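Local coordinates for protein endo-1,4-beta-xylanase (Bacteroides thetaiotaomicron VPI-5482, PDB 3KST) that probably hydrolyses glycosidic bonds in xylan-type polysaccharides, as a calcium-binding member of glycoside hydrolase family 43, at residues N198-S206 with V217-P225; N208-G216 with H267-R278. All blocks are in the same frame, centred on the assembly; numbering follows the deposited sequence. Where two conformers were deposited one is given.

In the fold
Contact 1 and contact 2 are interleaved along the chain: segments 198-206 and 217-225 form a beta hairpin, and 208-216, the first segment of contact 2, is the loop that connects its strands. The fourth segment, 267-278, follows some forty residues later and leads out of strand 262-268 in a different sheet of the propeller, the fold of family 43. The contact centres are about 25 Å apart, yet the two meet where Ser206 packs against Tyr215 and Gly216. Contact 1 thus builds the body of one blade, whereas contact 2 ties the end of that blade to another beside the predicted catalytic residues Asp26 and Glu190. The example is consistent with a common propeller arrangement, in which loops at the blade ends line the probable active site.

Contact 1: residues N198-S206 with V217-P225; sequences NGVYYLIYS and VGYATSDTP
The central hairpin of a four-stranded antiparallel propeller blade joins strands 200-206 and 217-222 through three hydrogen-bonded pairs, Tyr201 with Ser222, Leu203 with Ala220 and Tyr205 with Gly218. Leu203 N donates almost straight to Ala220 O at 2.7 Å, and Ala220 N returns a bond of 2.9 Å to Leu203 O. Past Ser222 the chain turns across the Tyr201 ring: Pro225 N sits over the ring centre, Pro225 CG makes a CH-pi contact over the face, 4.2 Å from the ring centroid of Tyr201, and Asp223 O comes to the edge, 3.3 Å from Tyr201 CE1. The Tyr201 hydroxyl bonds to Asp136. A leucine in place of Tyr201 would probably deprive Pro225 of the aromatic face it rests on and leave Asp136 without this hydroxyl partner. Tyr205 CG lies between the backbone N and carbonyl carbon (chi1 65°), which brings one ring face over Gly218 O. On the other side of the sheet, Tyr202 and Tyr219 run alongside each other, and Ile204 CG2 meets Val217 CG1 at 3.6 Å. Strands 189-197 and 230-231 flank the hairpin; Leu203, Tyr205 and Ala220 pack on Ile175 of strand 172-175, while Tyr202 and Val217 reach Val293 and Ile295 of strand 293-305.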
loop_
_atom_site.group_PDB
_atom_site.type_symbol
_atom_site.label_atom_id
_atom_site.label_comp_id
_atom_site.label_asym_id
_atom_site.label_seq_id
_atom_site.Cartn_x
_atom_site.Cartn_y
_atom_site.Cartn_z
ATOM N N ASN A 198 -8.013 18.829 -5.775
ATOM C CA ASN A 198 -9.039 19.755 -6.315
ATOM C C ASN A 198 -10.495 19.283 -6.074
ATOM O O ASN A 198 -11.323 19.261 -6.998
ATOM C CB ASN A 198 -8.807 20.020 -7.818
ATOM C CG ASN A 198 -7.363 20.468 -8.153
ATOM O OD1 ASN A 198 -6.592 20.911 -7.288
ATOM N ND2 ASN A 198 -7.006 20.350 -9.427
ATOM N N GLY A 199 -10.748 18.819 -4.847
ATOM C CA GLY A 199 -12.067 18.377 -4.414
ATOM C C GLY A 199 -12.552 16.994 -4.815
ATOM O O GLY A 199 -13.672 16.641 -4.480
ATOM N N VAL A 200 -11.702 16.207 -5.471
ATOM C CA VAL A 200 -12.054 14.869 -5.937
ATOM C C VAL A 200 -11.190 13.873 -5.187
ATOM O O VAL A 200 -9.985 14.126 -4.990
ATOM C CB VAL A 200 -11.867 14.757 -7.465
ATOM C CG1 VAL A 200 -12.308 13.388 -7.943
ATOM C CG2 VAL A 200 -12.700 15.854 -8.169
ATOM N N TYR A 201 -11.819 12.791 -4.725
ATOM C CA TYR A 201 -11.141 11.705 -3.989
ATOM C C TYR A 201 -10.889 10.579 -4.977
ATOM O O TYR A 201 -11.838 10.121 -5.635
ATOM C CB TYR A 201 -12.012 11.200 -2.843
ATOM C CG TYR A 201 -12.299 12.286 -1.825
ATOM C CD1 TYR A 201 -13.402 13.136 -1.976
ATOM C CD2 TYR A 201 -11.469 12.479 -0.722
ATOM C CE1 TYR A 201 -13.673 14.157 -1.043
ATOM C CE2 TYR A 201 -11.731 13.490 0.214
ATOM C CZ TYR A 201 -12.852 14.319 0.043
ATOM O OH TYR A 201 -13.160 15.318 0.941
ATOM N N TYR A 202 -9.615 10.179 -5.102
ATOM C CA TYR A 202 -9.141 9.140 -6.008
ATOM C C TYR A 202 -8.762 7.915 -5.216
ATOM O O TYR A 202 -7.882 8.010 -4.330
ATOM C CB TYR A 202 -7.887 9.617 -6.761
ATOM C CG TYR A 202 -8.146 10.778 -7.671
ATOM C CD1 TYR A 202 -8.199 12.080 -7.170
ATOM C CD2 TYR A 202 -8.341 10.584 -9.055
ATOM C CE1 TYR A 202 -8.443 13.142 -8.013
ATOM C CE2 TYR A 202 -8.603 11.626 -9.893
ATOM C CZ TYR A 202 -8.642 12.919 -9.369
ATOM O OH TYR A 202 -8.902 13.981 -10.171
ATOM N N LEU A 203 -9.449 6.804 -5.497
ATOM C CA LEU A 203 -9.191 5.519 -4.855
ATOM C C LEU A 203 -8.466 4.667 -5.886
ATOM O O LEU A 203 -9.064 4.255 -6.896
ATOM C CB LEU A 203 -10.493 4.872 -4.376
ATOM C CG LEU A 203 -10.452 3.600 -3.519
ATOM C CD1 LEU A 203 -11.856 3.338 -2.926
ATOM C CD2 LEU A 203 -9.949 2.365 -4.232
ATOM N N ILE A 204 -7.173 4.419 -5.631
ATOM C CA ILE A 204 -6.286 3.670 -6.514
ATOM C C ILE A 204 -6.126 2.242 -5.914
ATOM O O ILE A 204 -5.758 2.064 -4.720
ATOM C CB ILE A 204 -4.937 4.443 -6.675
ATOM C CG1 ILE A 204 -5.187 5.937 -6.994
ATOM C CG2 ILE A 204 -4.115 3.779 -7.747
ATOM C CD1 ILE A 204 -4.095 6.874 -6.526
ATOM N N TYR A 205 -6.433 1.228 -6.720
ATOM C CA TYR A 205 -6.502 -0.147 -6.239
ATOM C C TYR A 205 -5.954 -1.155 -7.219
ATOM O O TYR A 205 -5.756 -0.827 -8.409
ATOM C CB TYR A 205 -7.996 -0.481 -5.931
ATOM C CG TYR A 205 -8.879 -0.469 -7.168
ATOM C CD1 TYR A 205 -9.521 0.707 -7.591
ATOM C CD2 TYR A 205 -9.064 -1.638 -7.930
ATOM C CE1 TYR A 205 -10.325 0.711 -8.769
ATOM C CE2 TYR A 205 -9.858 -1.635 -9.114
ATOM C CZ TYR A 205 -10.495 -0.454 -9.500
ATOM O OH TYR A 205 -11.252 -0.409 -10.652
ATOM N N SER A 206 -5.755 -2.373 -6.721
ATOM C CA SER A 206 -5.328 -3.507 -7.548
ATOM C C SER A 206 -6.450 -4.552 -7.686
ATOM O O SER A 206 -7.261 -4.724 -6.778
ATOM C CB SER A 206 -4.076 -4.161 -6.960
ATOM O OG SER A 206 -2.999 -3.249 -6.816
ATOM N N VAL A 217 -3.335 -2.370 -11.689
ATOM C CA VAL A 217 -3.799 -1.219 -10.939
ATOM C C VAL A 217 -4.786 -0.371 -11.721
ATOM O O VAL A 217 -4.568 -0.070 -12.907
ATOM C CB VAL A 217 -2.613 -0.326 -10.533
ATOM C CG1 VAL A 217 -3.091 0.941 -9.762
ATOM C CG2 VAL A 217 -1.589 -1.140 -9.695
ATOM N N GLY A 218 -5.842 0.077 -11.048
ATOM C CA GLY A 218 -6.815 0.993 -11.635
ATOM C C GLY A 218 -7.245 1.995 -10.585
ATOM O O GLY A 218 -6.794 1.913 -9.422
ATOM N N TYR A 219 -8.103 2.933 -10.969
ATOM C CA TYR A 219 -8.680 3.875 -9.976
ATOM C C TYR A 219 -10.176 4.154 -10.176
ATOM O O TYR A 219 -10.765 3.784 -11.204
ATOM C CB TYR A 219 -7.894 5.195 -9.910
ATOM C CG TYR A 219 -8.142 6.187 -11.039
ATOM C CD1 TYR A 219 -7.430 6.104 -12.230
ATOM C CD2 TYR A 219 -9.079 7.233 -10.902
ATOM C CE1 TYR A 219 -7.627 7.023 -13.278
ATOM C CE2 TYR A 219 -9.289 8.162 -11.955
ATOM C CZ TYR A 219 -8.561 8.045 -13.131
ATOM O OH TYR A 219 -8.745 8.917 -14.169
ATOM N N ALA A 220 -10.737 4.795 -9.152
ATOM C CA ALA A 220 -12.117 5.266 -9.102
ATOM C C ALA A 220 -12.130 6.596 -8.387
ATOM O O ALA A 220 -11.264 6.862 -7.547
ATOM C CB ALA A 220 -13.022 4.287 -8.384
ATOM N N THR A 221 -13.106 7.429 -8.739
ATOM C CA THR A 221 -13.250 8.748 -8.147
ATOM C C THR A 221 -14.571 8.910 -7.426
ATOM O O THR A 221 -15.534 8.183 -7.676
ATOM C CB THR A 221 -13.129 9.896 -9.194
ATOM O OG1 THR A 221 -14.159 9.801 -10.188
ATOM C CG2 THR A 221 -11.781 9.845 -9.891
ATOM N N SER A 222 -14.608 9.925 -6.568
ATOM C CA SER A 222 -15.820 10.307 -5.856
ATOM C C SER A 222 -15.678 11.721 -5.300
ATOM O O SER A 222 -14.567 12.197 -5.079
ATOM C CB SER A 222 -16.052 9.359 -4.691
ATOM O OG SER A 222 -14.970 9.452 -3.798
ATOM N N ASP A 223 -16.818 12.374 -5.082
ATOM C CA ASP A 223 -16.865 13.703 -4.480
ATOM C C ASP A 223 -16.818 13.583 -2.944
ATOM O O ASP A 223 -16.723 14.612 -2.258
ATOM C CB ASP A 223 -18.143 14.458 -4.882
ATOM C CG ASP A 223 -18.217 14.774 -6.358
ATOM O OD1 ASP A 223 -17.190 14.790 -7.051
ATOM O OD2 ASP A 223 -19.348 15.014 -6.831
ATOM N N THR A 224 -16.905 12.360 -2.390
ATOM C CA THR A 224 -16.783 12.150 -0.942
ATOM C C THR A 224 -15.738 11.055 -0.655
ATOM O O THR A 224 -15.491 10.219 -1.517
ATOM C CB THR A 224 -18.183 11.813 -0.280
ATOM O OG1 THR A 224 -18.283 10.424 0.062
ATOM C CG2 THR A 224 -19.368 12.246 -1.183
ATOM N N PRO A 225 -15.140 11.043 0.555
ATOM C CA PRO A 225 -14.170 9.991 0.895
ATOM C C PRO A 225 -14.780 8.575 0.972
ATOM O O PRO A 225 -14.038 7.599 0.861
ATOM C CB PRO A 225 -13.618 10.425 2.274
ATOM C CG PRO A 225 -14.262 11.728 2.600
ATOM C CD PRO A 225 -15.499 11.824 1.753
HETATM O O HOH W 1 -15.609 17.052 -6.799
#

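Contact 2: residues N208-G216 with H267-R278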
loop_
_atom_site.group_PDB
_atom_site.type_symbol
_atom_site.label_atom_id
_atom_site.label_comp_id
_atom_site.label_asym_id
_atom_site.label_seq_id
_atom_site.Cartn_x
_atom_site.Cartn_y
_atom_site.Cartn_z
ATOM N N ASN A 208 -7.458 -8.705 -9.328
ATOM C CA ASN A 208 -7.048 -10.094 -9.615
ATOM C C ASN A 208 -6.221 -10.676 -8.511
ATOM O O ASN A 208 -5.654 -9.928 -7.686
ATOM C CB ASN A 208 -6.330 -10.262 -10.961
ATOM C CG ASN A 208 -7.189 -9.858 -12.082
ATOM O OD1 ASN A 208 -8.203 -10.512 -12.346
ATOM N ND2 ASN A 208 -6.838 -8.755 -12.743
ATOM N N HIS A 209 -6.227 -12.010 -8.426
ATOM C CA HIS A 209 -5.329 -12.714 -7.498
ATOM C C HIS A 209 -3.896 -12.264 -7.854
ATOM O O HIS A 209 -3.540 -12.225 -9.029
ATOM C CB HIS A 209 -5.441 -14.226 -7.690
ATOM C CG HIS A 209 -4.873 -15.022 -6.562
ATOM N ND1 HIS A 209 -3.525 -15.101 -6.304
ATOM C CD2 HIS A 209 -5.477 -15.821 -5.649
ATOM C CE1 HIS A 209 -3.321 -15.881 -5.257
ATOM N NE2 HIS A 209 -4.488 -16.351 -4.857
ATOM N N TYR A 210 -3.086 -11.925 -6.855
ATOM C CA TYR A 210 -1.700 -11.425 -7.090
ATOM C C TYR A 210 -0.830 -12.378 -7.931
ATOM O O TYR A 210 0.110 -11.940 -8.610
ATOM C CB TYR A 210 -0.997 -11.035 -5.776
ATOM C CG TYR A 210 -0.446 -12.167 -4.964
ATOM C CD1 TYR A 210 0.846 -12.694 -5.238
ATOM C CD2 TYR A 210 -1.180 -12.736 -3.930
ATOM C CE1 TYR A 210 1.378 -13.764 -4.489
ATOM C CE2 TYR A 210 -0.656 -13.819 -3.167
ATOM C CZ TYR A 210 0.618 -14.311 -3.452
ATOM O OH TYR A 210 1.121 -15.346 -2.704
ATOM N N GLU A 211 -1.130 -13.678 -7.847
ATOM C CA GLU A 211 -0.422 -14.699 -8.618
ATOM C C GLU A 211 -0.634 -14.617 -10.122
ATOM O O GLU A 211 0.142 -15.194 -10.866
ATOM C CB GLU A 211 -0.771 -16.088 -8.104
ATOM C CG GLU A 211 -0.183 -16.350 -6.706
ATOM C CD GLU A 211 -0.390 -17.769 -6.203
ATOM O OE1 GLU A 211 -1.115 -18.576 -6.852
ATOM O OE2 GLU A 211 0.198 -18.074 -5.138
ATOM N N ASN A 212 -1.680 -13.927 -10.572
ATOM C CA ASN A 212 -1.945 -13.802 -12.003
ATOM C C ASN A 212 -0.982 -12.817 -12.641
ATOM O O ASN A 212 -0.739 -11.743 -12.081
ATOM C CB ASN A 212 -3.381 -13.331 -12.266
ATOM C CG ASN A 212 -3.840 -13.670 -13.661
ATOM O OD1 ASN A 212 -3.748 -12.852 -14.545
ATOM N ND2 ASN A 212 -4.298 -14.904 -13.860
ATOM N N LYS A 213 -0.462 -13.127 -13.836
ATOM C CA LYS A 213 0.401 -12.159 -14.552
ATOM C C LYS A 213 -0.299 -10.839 -14.873
ATOM O O LYS A 213 0.372 -9.847 -15.107
ATOM C CB LYS A 213 1.007 -12.746 -15.852
ATOM C CG LYS A 213 1.975 -13.837 -15.596
ATOM C CD LYS A 213 2.351 -14.516 -16.893
ATOM C CE LYS A 213 3.345 -15.608 -16.674
ATOM N NZ LYS A 213 3.514 -16.368 -17.926
ATOM N N GLY A 214 -1.643 -10.886 -14.926
ATOM C CA GLY A 214 -2.530 -9.770 -15.151
ATOM C C GLY A 214 -2.984 -8.998 -13.929
ATOM O O GLY A 214 -3.913 -8.138 -14.051
ATOM N N TYR A 215 -2.371 -9.269 -12.763
ATOM C CA TYR A 215 -2.539 -8.383 -11.588
ATOM C C TYR A 215 -2.279 -6.971 -12.124
ATOM O O TYR A 215 -1.304 -6.752 -12.895
ATOM C CB TYR A 215 -1.517 -8.696 -10.498
ATOM C CG TYR A 215 -1.821 -8.217 -9.080
ATOM C CD1 TYR A 215 -3.049 -8.484 -8.463
ATOM C CD2 TYR A 215 -0.824 -7.646 -8.299
ATOM C CE1 TYR A 215 -3.305 -8.098 -7.121
ATOM C CE2 TYR A 215 -1.072 -7.249 -6.956
ATOM C CZ TYR A 215 -2.315 -7.486 -6.389
ATOM O OH TYR A 215 -2.544 -7.119 -5.100
ATOM N N GLY A 216 -3.153 -6.028 -11.771
ATOM C CA GLY A 216 -3.040 -4.674 -12.269
ATOM C C GLY A 216 -3.680 -3.621 -11.405
ATOM O O GLY A 216 -4.441 -3.944 -10.505
ATOM N N HIS A 267 4.978 -3.750 -6.790
ATOM C CA HIS A 267 5.687 -5.016 -6.935
ATOM C C HIS A 267 5.400 -5.658 -8.288
ATOM O O HIS A 267 4.494 -5.259 -9.034
ATOM C CB HIS A 267 5.411 -5.992 -5.779
ATOM C CG HIS A 267 4.057 -6.617 -5.803
ATOM N ND1 HIS A 267 3.168 -6.482 -4.760
ATOM C CD2 HIS A 267 3.431 -7.383 -6.731
ATOM C CE1 HIS A 267 2.060 -7.144 -5.040
ATOM N NE2 HIS A 267 2.190 -7.688 -6.237
ATOM N N ALA A 268 6.170 -6.692 -8.584
ATOM C CA ALA A 268 5.970 -7.516 -9.764
ATOM C C ALA A 268 6.482 -8.915 -9.430
ATOM O O ALA A 268 7.212 -9.089 -8.451
ATOM C CB ALA A 268 6.722 -6.931 -10.923
ATOM N N HIS A 269 6.083 -9.912 -10.213
ATOM C CA HIS A 269 6.630 -11.258 -10.052
ATOM C C HIS A 269 8.155 -11.248 -10.218
ATOM O O HIS A 269 8.724 -10.296 -10.809
ATOM C CB HIS A 269 6.032 -12.251 -11.056
ATOM C CG HIS A 269 4.576 -12.515 -10.864
ATOM N ND1 HIS A 269 3.772 -13.028 -11.859
ATOM C CD2 HIS A 269 3.765 -12.300 -9.798
ATOM C CE1 HIS A 269 2.537 -13.152 -11.404
ATOM N NE2 HIS A 269 2.503 -12.713 -10.154
ATOM N N TRP A 270 8.802 -12.256 -9.631
ATOM C CA TRP A 270 10.248 -12.432 -9.760
ATOM C C TRP A 270 10.676 -12.409 -11.234
ATOM O O TRP A 270 11.655 -11.763 -11.584
ATOM C CB TRP A 270 10.704 -13.712 -9.074
ATOM C CG TRP A 270 12.102 -14.020 -9.318
ATOM C CD1 TRP A 270 12.573 -14.987 -10.137
ATOM C CD2 TRP A 270 13.252 -13.304 -8.832
ATOM N NE1 TRP A 270 13.935 -14.961 -10.167
ATOM C CE2 TRP A 270 14.382 -13.931 -9.383
ATOM C CE3 TRP A 270 13.435 -12.211 -7.969
ATOM C CZ2 TRP A 270 15.689 -13.500 -9.116
ATOM C CZ3 TRP A 270 14.721 -11.781 -7.710
ATOM C CH2 TRP A 270 15.841 -12.449 -8.280
ATOM N N SER A 271 9.891 -13.051 -12.086
ATOM C CA SER A 271 10.162 -13.125 -13.529
ATOM C C SER A 271 8.932 -13.729 -14.188
ATOM O O SER A 271 7.995 -14.107 -13.487
ATOM C CB SER A 271 11.342 -14.077 -13.759
ATOM O OG SER A 271 10.980 -15.373 -13.324
ATOM N N ALA A 272 8.940 -13.865 -15.520
ATOM C CA ALA A 272 7.843 -14.531 -16.245
ATOM C C ALA A 272 7.639 -16.017 -15.857
ATOM O O ALA A 272 6.512 -16.523 -15.955
ATOM C CB ALA A 272 8.052 -14.425 -17.778
ATOM N N ALA A 273 8.710 -16.702 -15.421
ATOM C CA ALA A 273 8.671 -18.135 -15.033
ATOM C C ALA A 273 8.260 -18.432 -13.583
ATOM O O ALA A 273 7.637 -19.463 -13.303
ATOM C CB ALA A 273 10.047 -18.777 -15.307
ATOM N N GLU A 274 8.583 -17.515 -12.675
ATOM C CA GLU A 274 8.437 -17.721 -11.243
ATOM C C GLU A 274 7.795 -16.490 -10.579
ATOM O O GLU A 274 8.212 -15.370 -10.842
ATOM C CB GLU A 274 9.865 -17.957 -10.733
ATOM C CG GLU A 274 10.072 -18.087 -9.238
ATOM C CD GLU A 274 9.419 -19.299 -8.588
ATOM O OE1 GLU A 274 9.123 -20.293 -9.312
ATOM O OE2 GLU A 274 9.230 -19.242 -7.332
ATOM N N ILE A 275 6.793 -16.701 -9.736
ATOM C CA ILE A 275 6.173 -15.593 -8.989
ATOM C C ILE A 275 7.091 -15.132 -7.856
ATOM O O ILE A 275 7.360 -13.924 -7.721
ATOM C CB ILE A 275 4.827 -15.988 -8.366
ATOM C CG1 ILE A 275 3.788 -16.265 -9.448
ATOM C CG2 ILE A 275 4.301 -14.899 -7.402
ATOM C CD1 ILE A 275 2.571 -16.925 -8.932
ATOM N N GLN A 276 7.564 -16.096 -7.061
ATOM C CA GLN A 276 8.353 -15.798 -5.861
ATOM C C GLN A 276 9.866 -15.672 -6.053
ATOM O O GLN A 276 10.463 -16.525 -6.701
ATOM C CB GLN A 276 8.206 -16.870 -4.793
ATOM C CG GLN A 276 6.869 -17.108 -4.221
ATOM C CD GLN A 276 6.974 -18.077 -3.048
ATOM O OE1 GLN A 276 7.517 -17.741 -1.983
ATOM N NE2 GLN A 276 6.476 -19.290 -3.243
ATOM N N PRO A 277 10.513 -14.708 -5.376
ATOM C CA PRO A 277 9.944 -13.723 -4.470
ATOM C C PRO A 277 9.544 -12.483 -5.266
ATOM O O PRO A 277 10.251 -12.092 -6.202
ATOM C CB PRO A 277 11.089 -13.445 -3.490
ATOM C CG PRO A 277 12.319 -13.648 -4.272
ATOM C CD PRO A 277 11.987 -14.600 -5.411
ATOM N N ARG A 278 8.389 -11.901 -4.965
ATOM C CA ARG A 278 8.048 -10.610 -5.570
ATOM C C ARG A 278 9.035 -9.529 -5.070
ATOM O O ARG A 278 9.541 -9.597 -3.930
ATOM C CB ARG A 278 6.605 -10.222 -5.273
ATOM C CG ARG A 278 5.578 -11.143 -5.949
ATOM C CD ARG A 278 4.178 -10.911 -5.416
ATOM N NE ARG A 278 4.126 -11.331 -4.006
ATOM C CZ ARG A 278 3.181 -10.994 -3.117
ATOM N NH1 ARG A 278 2.153 -10.206 -3.449
ATOM N NH2 ARG A 278 3.284 -11.457 -1.870
HETATM O O HOH W 2 1.850 -9.781 -8.033
HETATM O O HOH W 3 -0.435 -8.737 -3.315
#
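One direct hydrogen bond crosses between His269 and Tyr210, a side chain reaching for a single backbone carbonyl of the loop. His269 NE2 donates to Tyr210 O at 3.0 Å with an angle of 159° at the hydrogen, in the carbonyl plane and close to the plane of the imidazole. Tyr210 O also accepts from a water at 2.8 Å, which in turn bonds His267 NE2, so two donors grip this oxygen. Beside this bond, His269 CE1 lies 3.2 Å from Glu211 O, with Asn212 O a little farther off.

Flat groups supply the second kind of interaction. The Arg278 guanidinium lies on one face of the Tyr210 ring, with planes 25° apart and NH1 3.3 Å from Tyr210 CD1, an off-centre cation-pi stack; Glu211 CG lies over the opposite face, toward the rim. A bend at chi3 (-67°) turns the arginine head onto the tyrosine, while its CD rests over the His267 ring. Tyr215 and His267 instead meet rim to rim in nearly parallel planes, Tyr215 CE2 being 3.4 Å from His267 NE2.

Apolar packing is added by Ile275, whose CD1 touches Glu211 CB at 3.5 Å and whose CG1 sits over the centre of the His269 ring. At the exposed margin, Lys213 CE passes 3.4 Å from Ala272 O.

The outer partners give the site its meaning: Tyr215 OH bonds to Glu190, the predicted proton donor, and His267 ND1 to the backbone N of Asp26, the predicted proton acceptor. The bond to Tyr210 O, with Glu211 O and Asn212 O close to CE1, would probably polarise the imidazole of His269. Arg278, stacked on Tyr210, makes a long, weak ion pair with Asp26. The chemistry is consistent with a second shell that holds the Glu190 carboxylate directly and Asp26 mainly through its backbone.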